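Local coordinates for lantibiotic dehydratase (Microbispora corallina, PDB 5EHK), which probably dehydrates serine and threonine residues of the NAI-107 precursor peptide, using glutamyl-tRNA to activate their hydroxyls during lantibiotic biosynthesis, at residues A[255-260]-A[266-271]; A[331-336]-A[353-358]; A[423-428]-A[620-625]; A[722-727]-A[765-770]; A[932-937]-A[1083-1088]. All blocks are in the same frame, centred on the assembly; numbering follows the deposited sequence.

Contact 1: residues A[255-260]-A[266-271]; sequences QSVAQR and DRVTGL
Val268 fits between Val257 and Ala258, and its two methyl branches divide the work between them. The backbones are closest where the CA atoms of Ala258 and Val268 lie 6.3 Å apart, a spacing helped by the small side chain of Ala258. Val268 has CG1 anti to its backbone N (chi1 165°), which leaves CG2 beside that N and spreads the two methyls toward different partners on helix 250-260. CG1 is directed at Val257 and stops 4.0 Å from Val257 CB. It is almost as near to the branch of that residue, since Val257 CG1 lies 4.1 Å from Val268 CG1. The other methyl, Val268 CG2, settles against the backbone of the helix, 4.0 Å from Ala258 CA. It is also 4.2 Å from Ala258 CB, so the alanine methyl flanks this branch while the main chain receives it. Val257 likewise holds CG1 anti to its own N (chi1 177°), and the two valines cross obliquely, branch against branch. No hydrogen bond joins the segments: the evidence is entirely apolar contact at van der Waals distance between buried residues. Val257 also rests on Val236 and Ile240 of helix 235-243, and Val268 on Ala254 one turn earlier in its partner helix, so the valine pair belongs to a core shared by three helices. Two consecutive helices joined by a short link and packed on a third are consistent with the helix-turn-helix part of a winged helix, the architecture of the peptide-recognition element in lantibiotic dehydratases.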
# COMPACT_ATOMS: atom_id res chain seq x y z
N GLN A 255 26.52 42.47 -26.05
CA GLN A 255 26.90 43.12 -27.31
C GLN A 255 26.67 42.22 -28.52
O GLN A 255 26.19 42.68 -29.55
CB GLN A 255 28.36 43.61 -27.27
CG GLN A 255 28.50 45.12 -27.04
CD GLN A 255 29.81 45.48 -26.35
OE1 GLN A 255 30.77 44.69 -26.34
NE2 GLN A 255 29.86 46.67 -25.75
N SER A 256 27.01 40.94 -28.39
CA SER A 256 26.79 40.01 -29.49
C SER A 256 25.31 39.86 -29.83
O SER A 256 24.94 39.91 -31.01
CB SER A 256 27.42 38.67 -29.18
OG SER A 256 28.83 38.83 -29.14
N VAL A 257 24.47 39.72 -28.80
CA VAL A 257 23.02 39.60 -28.99
C VAL A 257 22.42 40.84 -29.64
O VAL A 257 21.50 40.76 -30.46
CB VAL A 257 22.28 39.27 -27.65
CG1 VAL A 257 20.77 39.22 -27.86
CG2 VAL A 257 22.77 37.94 -27.08
N ALA A 258 22.95 42.00 -29.28
CA ALA A 258 22.53 43.26 -29.88
C ALA A 258 22.83 43.30 -31.38
O ALA A 258 22.04 43.82 -32.16
CB ALA A 258 23.21 44.42 -29.19
N GLN A 259 23.99 42.77 -31.76
CA GLN A 259 24.38 42.71 -33.17
C GLN A 259 23.45 41.79 -33.96
O GLN A 259 22.67 42.26 -34.79
CB GLN A 259 25.83 42.24 -33.32
CG GLN A 259 26.86 43.30 -32.95
CD GLN A 259 28.27 42.83 -33.24
OE1 GLN A 259 28.53 41.63 -33.31
NE2 GLN A 259 29.18 43.78 -33.42
N ARG A 260 23.55 40.50 -33.67
CA ARG A 260 22.75 39.43 -34.29
C ARG A 260 21.29 39.82 -34.50
O ARG A 260 20.70 39.55 -35.55
CB ARG A 260 22.86 38.14 -33.46
CG ARG A 260 21.69 37.16 -33.63
CD ARG A 260 21.91 36.17 -34.77
NE ARG A 260 20.73 35.34 -35.02
CZ ARG A 260 19.65 35.77 -35.67
NH1 ARG A 260 19.61 37.01 -36.15
NH2 ARG A 260 18.62 34.96 -35.86
N ASP A 266 21.99 48.12 -25.02
CA ASP A 266 21.68 48.37 -23.61
C ASP A 266 20.29 47.84 -23.29
O ASP A 266 20.04 47.39 -22.16
CB ASP A 266 21.77 49.86 -23.25
CG ASP A 266 21.41 50.14 -21.76
OD1 ASP A 266 20.31 50.68 -21.49
OD2 ASP A 266 22.23 49.80 -20.87
N ARG A 267 19.39 47.92 -24.27
CA ARG A 267 18.06 47.36 -24.12
C ARG A 267 18.21 45.86 -23.89
O ARG A 267 17.41 45.25 -23.18
CB ARG A 267 17.21 47.60 -25.37
CG ARG A 267 15.76 47.16 -25.21
CD ARG A 267 15.00 47.22 -26.52
NE ARG A 267 14.90 48.58 -27.06
CZ ARG A 267 14.49 48.86 -28.29
NH1 ARG A 267 14.14 47.88 -29.12
NH2 ARG A 267 14.43 50.12 -28.70
N VAL A 268 19.25 45.28 -24.48
CA VAL A 268 19.61 43.89 -24.30
C VAL A 268 20.14 43.63 -22.90
O VAL A 268 19.81 42.61 -22.28
CB VAL A 268 20.65 43.46 -25.35
CG1 VAL A 268 21.32 42.13 -24.98
CG2 VAL A 268 20.01 43.39 -26.73
N THR A 269 20.99 44.52 -22.41
CA THR A 269 21.52 44.41 -21.05
C THR A 269 20.41 44.45 -20.00
O THR A 269 20.50 43.79 -18.96
CB THR A 269 22.64 45.45 -20.78
OG1 THR A 269 23.83 45.05 -21.48
CG2 THR A 269 22.95 45.54 -19.30
N GLY A 270 19.34 45.20 -20.28
CA GLY A 270 18.19 45.21 -19.39
C GLY A 270 17.43 43.89 -19.45
O GLY A 270 16.70 43.52 -18.51
N LEU A 271 17.60 43.17 -20.56
CA LEU A 271 17.03 41.84 -20.70
C LEU A 271 17.83 40.84 -19.86
O LEU A 271 17.25 40.07 -19.11
CB LEU A 271 17.02 41.42 -22.18
CG LEU A 271 16.14 40.21 -22.46
CD1 LEU A 271 14.88 40.26 -21.59
CD2 LEU A 271 15.79 40.13 -23.93

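Contact 2: residues A[331-336]-A[353-358]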
# COMPACT_ATOMS: atom_id res chain seq x y z
N ASP A 331 32.96 42.92 6.50
CA ASP A 331 34.08 42.02 6.38
C ASP A 331 35.14 42.39 7.43
O ASP A 331 35.58 41.55 8.21
CB ASP A 331 34.68 42.09 4.98
CG ASP A 331 35.74 41.05 4.75
OD1 ASP A 331 35.42 39.84 4.88
OD2 ASP A 331 36.90 41.42 4.46
N ALA A 332 35.50 43.67 7.45
CA ALA A 332 36.54 44.16 8.35
C ALA A 332 36.19 43.92 9.82
O ALA A 332 37.03 43.49 10.61
CB ALA A 332 36.80 45.64 8.09
N ARG A 333 34.94 44.18 10.19
CA ARG A 333 34.53 43.91 11.56
C ARG A 333 34.41 42.43 11.90
O ARG A 333 34.34 42.06 13.08
CB ARG A 333 33.25 44.66 11.93
CG ARG A 333 33.35 46.16 11.83
CD ARG A 333 32.03 46.76 12.24
NE ARG A 333 31.94 48.19 11.98
CZ ARG A 333 32.36 49.12 12.82
NH1 ARG A 333 32.93 48.76 13.96
NH2 ARG A 333 32.22 50.40 12.51
N CYS A 334 34.39 41.58 10.88
CA CYS A 334 34.32 40.14 11.10
C CYS A 334 35.66 39.60 11.55
O CYS A 334 35.73 38.79 12.48
CB CYS A 334 33.87 39.40 9.83
SG CYS A 334 32.09 39.23 9.67
N HIS A 335 36.73 40.04 10.90
CA HIS A 335 38.06 39.61 11.29
C HIS A 335 38.40 40.20 12.64
O HIS A 335 39.01 39.54 13.48
CB HIS A 335 39.08 40.04 10.23
CG HIS A 335 38.94 39.29 8.95
ND1 HIS A 335 37.99 39.61 8.00
CD2 HIS A 335 39.62 38.22 8.47
CE1 HIS A 335 38.10 38.78 6.98
NE2 HIS A 335 39.08 37.92 7.24
N ALA A 336 37.96 41.44 12.85
CA ALA A 336 38.17 42.15 14.10
C ALA A 336 37.62 41.33 15.25
O ALA A 336 38.32 41.04 16.22
CB ALA A 336 37.47 43.48 14.05
N ILE A 353 27.07 43.88 14.29
CA ILE A 353 25.63 43.81 14.04
C ILE A 353 25.06 45.05 13.35
O ILE A 353 24.48 44.93 12.27
CB ILE A 353 24.82 43.56 15.34
CG1 ILE A 353 25.14 42.18 15.90
CG2 ILE A 353 23.32 43.68 15.07
CD1 ILE A 353 24.72 41.07 15.00
N GLN A 354 25.21 46.22 13.95
CA GLN A 354 24.57 47.41 13.36
C GLN A 354 25.22 47.75 12.01
O GLN A 354 24.59 48.35 11.15
CB GLN A 354 24.56 48.61 14.33
CG GLN A 354 25.67 49.65 14.13
CD GLN A 354 27.06 49.09 14.41
OE1 GLN A 354 27.20 48.02 14.99
NE2 GLN A 354 28.10 49.82 13.98
N SER A 355 26.48 47.36 11.83
CA SER A 355 27.17 47.53 10.55
C SER A 355 26.42 46.79 9.44
O SER A 355 26.09 47.36 8.40
CB SER A 355 28.63 47.05 10.66
OG SER A 355 29.34 47.27 9.45
N THR A 356 26.16 45.50 9.67
CA THR A 356 25.33 44.71 8.79
C THR A 356 23.92 45.29 8.67
O THR A 356 23.29 45.15 7.63
CB THR A 356 25.22 43.23 9.28
OG1 THR A 356 24.42 43.16 10.48
CG2 THR A 356 26.60 42.63 9.54
N ARG A 357 23.43 45.91 9.73
CA ARG A 357 22.10 46.52 9.73
C ARG A 357 22.03 47.73 8.81
O ARG A 357 20.95 48.12 8.34
CB ARG A 357 21.66 46.91 11.15
CG ARG A 357 21.39 45.74 12.07
CD ARG A 357 20.78 46.20 13.39
NE ARG A 357 19.49 46.86 13.20
CZ ARG A 357 18.33 46.23 13.07
NH1 ARG A 357 18.28 44.90 13.12
NH2 ARG A 357 17.21 46.92 12.89
N ARG A 358 23.19 48.36 8.59
CA ARG A 358 23.27 49.50 7.69
C ARG A 358 23.00 49.02 6.27
O ARG A 358 22.19 49.59 5.54
CB ARG A 358 24.63 50.20 7.79
CG ARG A 358 24.56 51.54 8.54
CD ARG A 358 25.94 52.10 8.82
NE ARG A 358 26.58 51.45 9.96
CZ ARG A 358 27.88 51.18 10.03
NH1 ARG A 358 28.68 51.49 9.01
NH2 ARG A 358 28.38 50.58 11.11
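Arg333 lies across Ser355 with the outer part of its chain, CD and NE, and this is where the contact is tight. The chain is extended from CG to NE (chi2 -179°), which carries Arg333 NE to 3.7 Å from Ser355 CB. Arg333 CD is scarcely farther, 3.8 Å from the same Ser355 CB. Arg333 NE is also 3.7 Å from OG of the buried Ser355. The setting is an antiparallel helical hairpin of helices 318-339 and 346-359: the short segments run at 165° to each other, and their axes come no closer than 10.1 Å. At that separation long side chains do much of the bridging. Toward solvent the packing gives way to charge. Arg358, an exposed residue whose chain bends at chi3, brings NH2 to 4.1 Å from Arg333 NH2. The two guanidinium planes stand 88° apart, with Arg333 NH2 at the edge of the Arg358 group. Both arginines form salt bridges to the same oxygen, Glu329 OE2, Arg333 through NH2 and Arg358 through NH1, so a shared carboxylate probably offsets their like charges. The side chain of Gln354 lies over one face of the Arg333 guanidinium, at the rim of the contact.

Contact 3: residues A[423-428]-A[620-625]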
# COMPACT_ATOMS: atom_id res chain seq x y z
N VAL A 423 19.14 8.03 -20.53
CA VAL A 423 18.22 9.13 -20.74
C VAL A 423 18.86 10.35 -20.14
O VAL A 423 19.31 10.31 -19.01
CB VAL A 423 16.87 8.83 -20.06
CG1 VAL A 423 15.90 9.98 -20.25
CG2 VAL A 423 16.27 7.54 -20.58
N PRO A 424 18.94 11.44 -20.89
CA PRO A 424 19.60 12.60 -20.28
C PRO A 424 18.99 12.90 -18.94
O PRO A 424 17.77 12.99 -18.91
CB PRO A 424 19.29 13.73 -21.26
CG PRO A 424 19.09 13.04 -22.60
CD PRO A 424 18.43 11.71 -22.24
N LEU A 425 19.76 12.90 -17.86
CA LEU A 425 19.22 13.33 -16.56
C LEU A 425 18.65 14.70 -16.83
O LEU A 425 19.39 15.54 -17.35
CB LEU A 425 20.35 13.49 -15.53
CG LEU A 425 19.82 13.90 -14.15
CD1 LEU A 425 20.54 13.17 -13.09
CD2 LEU A 425 19.97 15.38 -13.94
N LEU A 426 17.41 14.94 -16.42
CA LEU A 426 16.67 16.20 -16.70
C LEU A 426 15.48 15.90 -17.57
O LEU A 426 14.36 16.32 -17.28
CB LEU A 426 17.49 17.34 -17.32
CG LEU A 426 17.58 18.68 -16.59
CD1 LEU A 426 17.93 18.55 -15.10
CD2 LEU A 426 18.60 19.60 -17.27
N GLU A 427 15.70 15.14 -18.64
CA GLU A 427 14.59 14.60 -19.37
C GLU A 427 13.92 13.50 -18.53
O GLU A 427 12.69 13.45 -18.42
CB GLU A 427 15.05 14.03 -20.69
CG GLU A 427 13.94 13.32 -21.45
CD GLU A 427 14.50 12.59 -22.65
OE1 GLU A 427 15.34 13.21 -23.34
OE2 GLU A 427 14.12 11.41 -22.88
N LEU A 428 14.74 12.65 -17.92
CA LEU A 428 14.25 11.64 -17.00
C LEU A 428 13.45 12.31 -15.89
O LEU A 428 12.39 11.82 -15.53
CB LEU A 428 15.41 10.87 -16.38
CG LEU A 428 14.98 9.71 -15.49
CD1 LEU A 428 14.30 8.64 -16.32
CD2 LEU A 428 16.14 9.15 -14.71
N LEU A 620 20.44 1.70 -10.88
CA LEU A 620 20.48 2.79 -11.83
C LEU A 620 21.91 3.23 -11.87
O LEU A 620 22.66 2.94 -10.96
CB LEU A 620 19.64 3.95 -11.30
CG LEU A 620 18.14 3.76 -11.41
CD1 LEU A 620 17.42 4.86 -10.64
CD2 LEU A 620 17.78 3.77 -12.88
N CYS A 621 22.31 3.95 -12.91
CA CYS A 621 23.67 4.52 -12.90
C CYS A 621 23.86 5.76 -13.74
O CYS A 621 23.33 5.87 -14.84
CB CYS A 621 24.70 3.49 -13.31
SG CYS A 621 24.20 2.65 -14.75
N LEU A 622 24.63 6.68 -13.18
CA LEU A 622 24.93 7.96 -13.81
C LEU A 622 26.03 7.80 -14.87
O LEU A 622 27.02 7.12 -14.63
CB LEU A 622 25.42 8.92 -12.74
CG LEU A 622 25.51 10.36 -13.18
CD1 LEU A 622 24.13 10.81 -13.65
CD2 LEU A 622 25.95 11.11 -11.98
N VAL A 623 25.83 8.40 -16.03
CA VAL A 623 26.76 8.23 -17.14
C VAL A 623 27.12 9.57 -17.72
O VAL A 623 26.23 10.38 -17.99
CB VAL A 623 26.18 7.33 -18.25
CG1 VAL A 623 27.11 7.27 -19.43
CG2 VAL A 623 25.98 5.96 -17.72
N HIS A 624 28.41 9.83 -17.92
CA HIS A 624 28.82 11.03 -18.65
C HIS A 624 28.72 10.67 -20.11
O HIS A 624 29.53 9.90 -20.64
CB HIS A 624 30.23 11.49 -18.28
CG HIS A 624 30.68 12.72 -19.02
ND1 HIS A 624 31.64 12.68 -20.01
CD2 HIS A 624 30.31 14.02 -18.90
CE1 HIS A 624 31.83 13.90 -20.48
NE2 HIS A 624 31.04 14.73 -19.82
N LEU A 625 27.67 11.19 -20.74
CA LEU A 625 27.32 10.84 -22.11
C LEU A 625 28.44 11.05 -23.15
O LEU A 625 28.69 10.16 -23.95
CB LEU A 625 26.02 11.55 -22.53
CG LEU A 625 24.79 11.04 -21.80
CD1 LEU A 625 23.56 11.88 -22.05
CD2 LEU A 625 24.57 9.60 -22.19
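Leu622 and Leu625 are the residues of 620-625 that reach 423-428, meeting Leu425 and Pro424 respectively. The backbones themselves stay well apart, with Leu622 CA 8.3 Å from Leu425 CA, because the two strands are not neighbours: strand 611-615 runs between them and pairs with both. Along 620-625, Leu620, which begins the strand, packs on Leu655 of helix 647-656 instead. Two residues on, Leu622 makes the first contact. Its CG lies anti to the backbone N (chi1 -169°), and the branch then extends until Leu622 CD1 is 4.3 Å from Leu425 CD1, methyl to methyl. The strand ends at His624, and Leu625 follows with helical backbone angles (phi -56°, psi -45°) and a side chain directed back toward 423-428. Its methyl CD1 lies 4.4 Å from Pro424 CA, touching the proline at its main-chain carbon, since the CB of Pro424 projects the other way. With no hydrogen bond across the segments, the link is loose and apolar. Both strands belong to a mixed sheet, 423-424 at its outer margin and 620-624 between 611-615 and 629-634. Helix 647-656 packs beside the leucine pair, giving Leu651 to Leu425 and Leu652 to Leu622, while helix 407-417 packs against Val423 and Leu428.

Contact 4: residues A[722-727]-A[765-770]; sequences NVPRRV and AGDEEG
Arg726 and Asp767 form a salt bridge, supported by a water, that joins the start of strand 726-730 to the type I beta turn Asp767-Gly770. The turn lies in the loop after strand 760-763, the antiparallel partner of 726-730, so the contact ties a strand to the connection leaving its neighbour. Gly770 N donates to Asp767 O at 2.9 Å, closing the turn. The main chains are distant here, Arg726 CA lying 8.3 Å from Asp767 CA, and the side chains span the interval. Asp767 has CG anti to its backbone N (chi1 -163°), which projects the carboxylate at the strand. Its OD1 is 3.4 Å from Arg726 NH2, but the oxygen sits well out of the guanidinium plane and the two flat groups are turned 74° apart. The attraction is therefore one of charge, with no N-H aimed at the oxygen. Arg725, itself paired with Asp739, places NH2 over one face of the Arg726 guanidinium. Nearby, Arg475 connects the same two segments, through a salt bridge to Glu768 and a hydrogen bond to Asn722 O. Beside the salt bridge, Pro724 CB lies 3.8 Å from Asp767 OD2. The bend of Arg726 at chi3 (-65°) lets its NE and its backbone N share one water: the water accepts from Arg726 N at 2.8 Å and Arg726 NE at 2.7 Å, and donates to Asp767 OD2 at 3.2 Å.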
# COMPACT_ATOMS: atom_id res chain seq x y z
N ASN A 722 13.58 2.26 36.96
CA ASN A 722 14.98 2.38 37.36
C ASN A 722 15.75 3.40 36.51
O ASN A 722 16.85 3.15 36.03
CB ASN A 722 15.68 1.01 37.32
CG ASN A 722 17.02 1.01 38.05
OD1 ASN A 722 17.26 1.80 38.99
ND2 ASN A 722 17.93 0.16 37.59
N VAL A 723 15.16 4.58 36.37
CA VAL A 723 15.77 5.68 35.64
C VAL A 723 16.80 6.34 36.52
O VAL A 723 16.51 6.72 37.66
CB VAL A 723 14.70 6.72 35.22
CG1 VAL A 723 15.31 7.92 34.50
CG2 VAL A 723 13.62 6.06 34.40
N PRO A 724 18.02 6.48 35.99
CA PRO A 724 19.11 7.18 36.68
C PRO A 724 18.77 8.63 37.02
O PRO A 724 17.78 9.18 36.55
CB PRO A 724 20.27 7.10 35.68
CG PRO A 724 19.65 6.70 34.38
CD PRO A 724 18.48 5.86 34.74
N ARG A 725 19.59 9.23 37.87
CA ARG A 725 19.35 10.60 38.28
C ARG A 725 19.68 11.53 37.11
O ARG A 725 19.01 12.54 36.89
CB ARG A 725 20.18 10.91 39.53
CG ARG A 725 20.02 12.28 40.13
CD ARG A 725 20.93 12.40 41.34
NE ARG A 725 22.34 12.27 40.97
CZ ARG A 725 23.11 13.28 40.60
NH1 ARG A 725 22.62 14.51 40.58
NH2 ARG A 725 24.38 13.08 40.26
N ARG A 726 20.70 11.16 36.34
CA ARG A 726 21.06 11.93 35.14
C ARG A 726 20.60 11.23 33.86
O ARG A 726 20.82 10.02 33.67
CB ARG A 726 22.56 12.24 35.08
CG ARG A 726 23.01 13.36 36.02
CD ARG A 726 24.51 13.26 36.30
NE ARG A 726 24.83 12.04 37.03
CZ ARG A 726 26.06 11.65 37.36
NH1 ARG A 726 27.11 12.38 37.01
NH2 ARG A 726 26.23 10.52 38.02
N VAL A 727 19.96 12.01 33.00
CA VAL A 727 19.47 11.49 31.74
C VAL A 727 19.79 12.48 30.63
O VAL A 727 19.98 13.67 30.87
CB VAL A 727 17.95 11.20 31.77
CG1 VAL A 727 17.64 10.06 32.73
CG2 VAL A 727 17.19 12.44 32.15
N ALA A 765 26.44 8.41 28.58
CA ALA A 765 27.56 7.54 28.27
C ALA A 765 28.52 7.50 29.46
O ALA A 765 29.01 8.54 29.90
CB ALA A 765 28.28 8.06 27.03
N GLY A 766 28.76 6.30 29.99
CA GLY A 766 29.71 6.15 31.07
C GLY A 766 29.08 6.04 32.44
O GLY A 766 29.70 5.58 33.39
N ASP A 767 27.84 6.50 32.56
CA ASP A 767 27.15 6.47 33.85
C ASP A 767 26.94 5.04 34.35
O ASP A 767 27.11 4.77 35.54
CB ASP A 767 25.80 7.19 33.73
CG ASP A 767 25.22 7.55 35.08
OD1 ASP A 767 25.99 7.78 36.04
OD2 ASP A 767 23.97 7.61 35.19
N GLU A 768 26.60 4.13 33.44
CA GLU A 768 26.29 2.74 33.81
C GLU A 768 27.48 2.00 34.40
O GLU A 768 27.31 1.07 35.19
CB GLU A 768 25.72 1.98 32.61
CG GLU A 768 25.40 0.52 32.86
CD GLU A 768 24.25 0.31 33.83
OE1 GLU A 768 23.65 1.31 34.27
OE2 GLU A 768 23.92 -0.86 34.14
N GLU A 769 28.68 2.44 34.04
CA GLU A 769 29.90 1.84 34.54
C GLU A 769 30.49 2.65 35.70
O GLU A 769 31.59 2.36 36.17
CB GLU A 769 30.95 1.71 33.43
CG GLU A 769 30.52 0.87 32.23
CD GLU A 769 30.20 -0.58 32.58
OE1 GLU A 769 30.81 -1.13 33.53
OE2 GLU A 769 29.36 -1.19 31.88
N GLY A 770 29.77 3.67 36.14
CA GLY A 770 30.25 4.49 37.23
C GLY A 770 31.17 5.62 36.82
O GLY A 770 31.45 6.52 37.61
O HOH W 1 23.10 9.94 37.19

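Contact 5: residues A[932-937]-A[1083-1088]; sequences AAAISL and NRLIGG
Ala934 and Leu1085 bring their backbones together, with CA atoms 5.7 Å apart, the nearest pair of the two segments. Segment 932-937 is helical throughout, within helix 920-942, while 1083-1088 covers the last turn of helix 1068-1085 and the chain beyond it. Ile1086 is the first residue to leave helical angles. The close approach is possible because a methyl is all that Ala934 puts between the main chains. Leu1085 lays one branch against it: Leu1085 CD1 is 3.6 Å from Ala934 CB and equally near to the alanine CA. From the preceding residue of the same helix, Arg1084 CB lies 4.0 Å from Ala934 CB, so the methyl is flanked by two successive residues of the helix end. One turn on, Leu937 has CG anti to its carbonyl carbon (chi1 -67°) and an extended chain, bringing Leu937 CD1 to 3.9 Å from Leu1085 CD2. These two leucines cross at about a right angle, and the four touching residues are all buried. The polar end of Arg1084 turns out of this apolar patch to a salt bridge with Asp930 and a hydrogen bond to Phe856 O. The contact thus lies in the helical part of the C-terminal dehydratase domain, probably the one that eliminates glutamate in this family, with Leu1085 continuing onto helix 950-965, Leu937 onto helix 1034-1042, and Arg1084 onto strand 853-861.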
# COMPACT_ATOMS: atom_id res chain seq x y z
N ALA A 932 -3.90 -14.32 -35.42
CA ALA A 932 -4.94 -15.12 -36.07
C ALA A 932 -4.92 -16.57 -35.56
O ALA A 932 -5.96 -17.14 -35.24
CB ALA A 932 -4.80 -15.05 -37.58
N ALA A 933 -3.70 -17.12 -35.46
CA ALA A 933 -3.44 -18.44 -34.91
C ALA A 933 -4.04 -18.60 -33.52
O ALA A 933 -4.72 -19.58 -33.24
CB ALA A 933 -1.93 -18.71 -34.88
N ALA A 934 -3.79 -17.63 -32.64
CA ALA A 934 -4.29 -17.70 -31.27
C ALA A 934 -5.83 -17.77 -31.25
O ALA A 934 -6.42 -18.55 -30.51
CB ALA A 934 -3.78 -16.52 -30.44
N ILE A 935 -6.47 -16.92 -32.04
CA ILE A 935 -7.91 -16.98 -32.17
C ILE A 935 -8.38 -18.36 -32.65
O ILE A 935 -9.34 -18.92 -32.12
CB ILE A 935 -8.42 -15.88 -33.10
CG1 ILE A 935 -8.16 -14.53 -32.45
CG2 ILE A 935 -9.88 -16.06 -33.41
CD1 ILE A 935 -8.70 -13.39 -33.25
N SER A 936 -7.70 -18.90 -33.66
CA SER A 936 -7.99 -20.25 -34.18
C SER A 936 -7.92 -21.32 -33.11
O SER A 936 -8.84 -22.15 -32.98
CB SER A 936 -6.98 -20.62 -35.26
OG SER A 936 -7.44 -20.28 -36.54
N LEU A 937 -6.83 -21.27 -32.33
CA LEU A 937 -6.56 -22.23 -31.28
C LEU A 937 -7.59 -22.11 -30.14
O LEU A 937 -8.12 -23.11 -29.64
CB LEU A 937 -5.15 -22.03 -30.76
CG LEU A 937 -4.02 -22.37 -31.73
CD1 LEU A 937 -2.66 -22.14 -31.10
CD2 LEU A 937 -4.11 -23.82 -32.22
N ASN A 1083 1.60 -14.40 -24.50
CA ASN A 1083 0.69 -13.32 -24.17
C ASN A 1083 -0.61 -13.53 -24.92
O ASN A 1083 -1.66 -13.57 -24.32
CB ASN A 1083 1.28 -11.94 -24.47
CG ASN A 1083 0.32 -10.80 -24.08
OD1 ASN A 1083 -0.39 -10.25 -24.92
ND2 ASN A 1083 0.29 -10.46 -22.80
N ARG A 1084 -0.56 -13.76 -26.22
CA ARG A 1084 -1.81 -13.84 -26.94
C ARG A 1084 -2.66 -15.03 -26.52
O ARG A 1084 -3.88 -14.97 -26.56
CB ARG A 1084 -1.57 -13.88 -28.45
CG ARG A 1084 -1.41 -12.53 -29.06
CD ARG A 1084 -1.18 -12.66 -30.53
NE ARG A 1084 0.23 -12.61 -30.86
CZ ARG A 1084 0.93 -11.49 -30.96
NH1 ARG A 1084 0.33 -10.31 -30.75
NH2 ARG A 1084 2.21 -11.54 -31.28
N LEU A 1085 -2.00 -16.10 -26.13
CA LEU A 1085 -2.69 -17.35 -25.85
C LEU A 1085 -3.02 -17.48 -24.34
O LEU A 1085 -4.16 -17.74 -23.98
CB LEU A 1085 -1.84 -18.53 -26.34
CG LEU A 1085 -2.26 -19.56 -27.40
CD1 LEU A 1085 -3.55 -19.27 -28.10
CD2 LEU A 1085 -1.14 -19.72 -28.40
N ILE A 1086 -2.05 -17.22 -23.46
CA ILE A 1086 -2.33 -17.38 -22.03
C ILE A 1086 -1.81 -16.17 -21.29
O ILE A 1086 -1.83 -15.04 -21.81
CB ILE A 1086 -1.66 -18.65 -21.45
CG1 ILE A 1086 -0.16 -18.64 -21.75
CG2 ILE A 1086 -2.29 -19.92 -22.03
CD1 ILE A 1086 0.59 -19.75 -21.11
N GLY A 1087 -1.39 -16.34 -20.05
CA GLY A 1087 -0.72 -15.21 -19.44
C GLY A 1087 -1.57 -14.00 -19.12
O GLY A 1087 -2.71 -13.85 -19.58
N GLY A 1088 -0.96 -13.10 -18.38
CA GLY A 1088 -1.66 -12.43 -17.31
C GLY A 1088 -1.19 -13.25 -16.13
O GLY A 1088 -1.79 -13.23 -15.05

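Overall arrangement
The five contacts share no segment and none touches another. Contacts 1 and 5 are the buried ones, apolar packing of a helix on a helix or helix end, one in the N-terminal and one in the C-terminal dehydratase region, their centres about 65 Å apart. Contact 2 also joins helices, but more widely spaced ones, and pairs arginine-on-serine packing with two arginines that share an outside glutamate. Contact 3, the most central at about 14 Å from the centre of the chain, is apolar like contacts 1 and 5 but joins parts of one sheet across an intervening strand. Contact 4 is the sole one with a salt bridge between its own segments, at a partly exposed turn on the opposite side of the chain's centre from contacts 1 and 5.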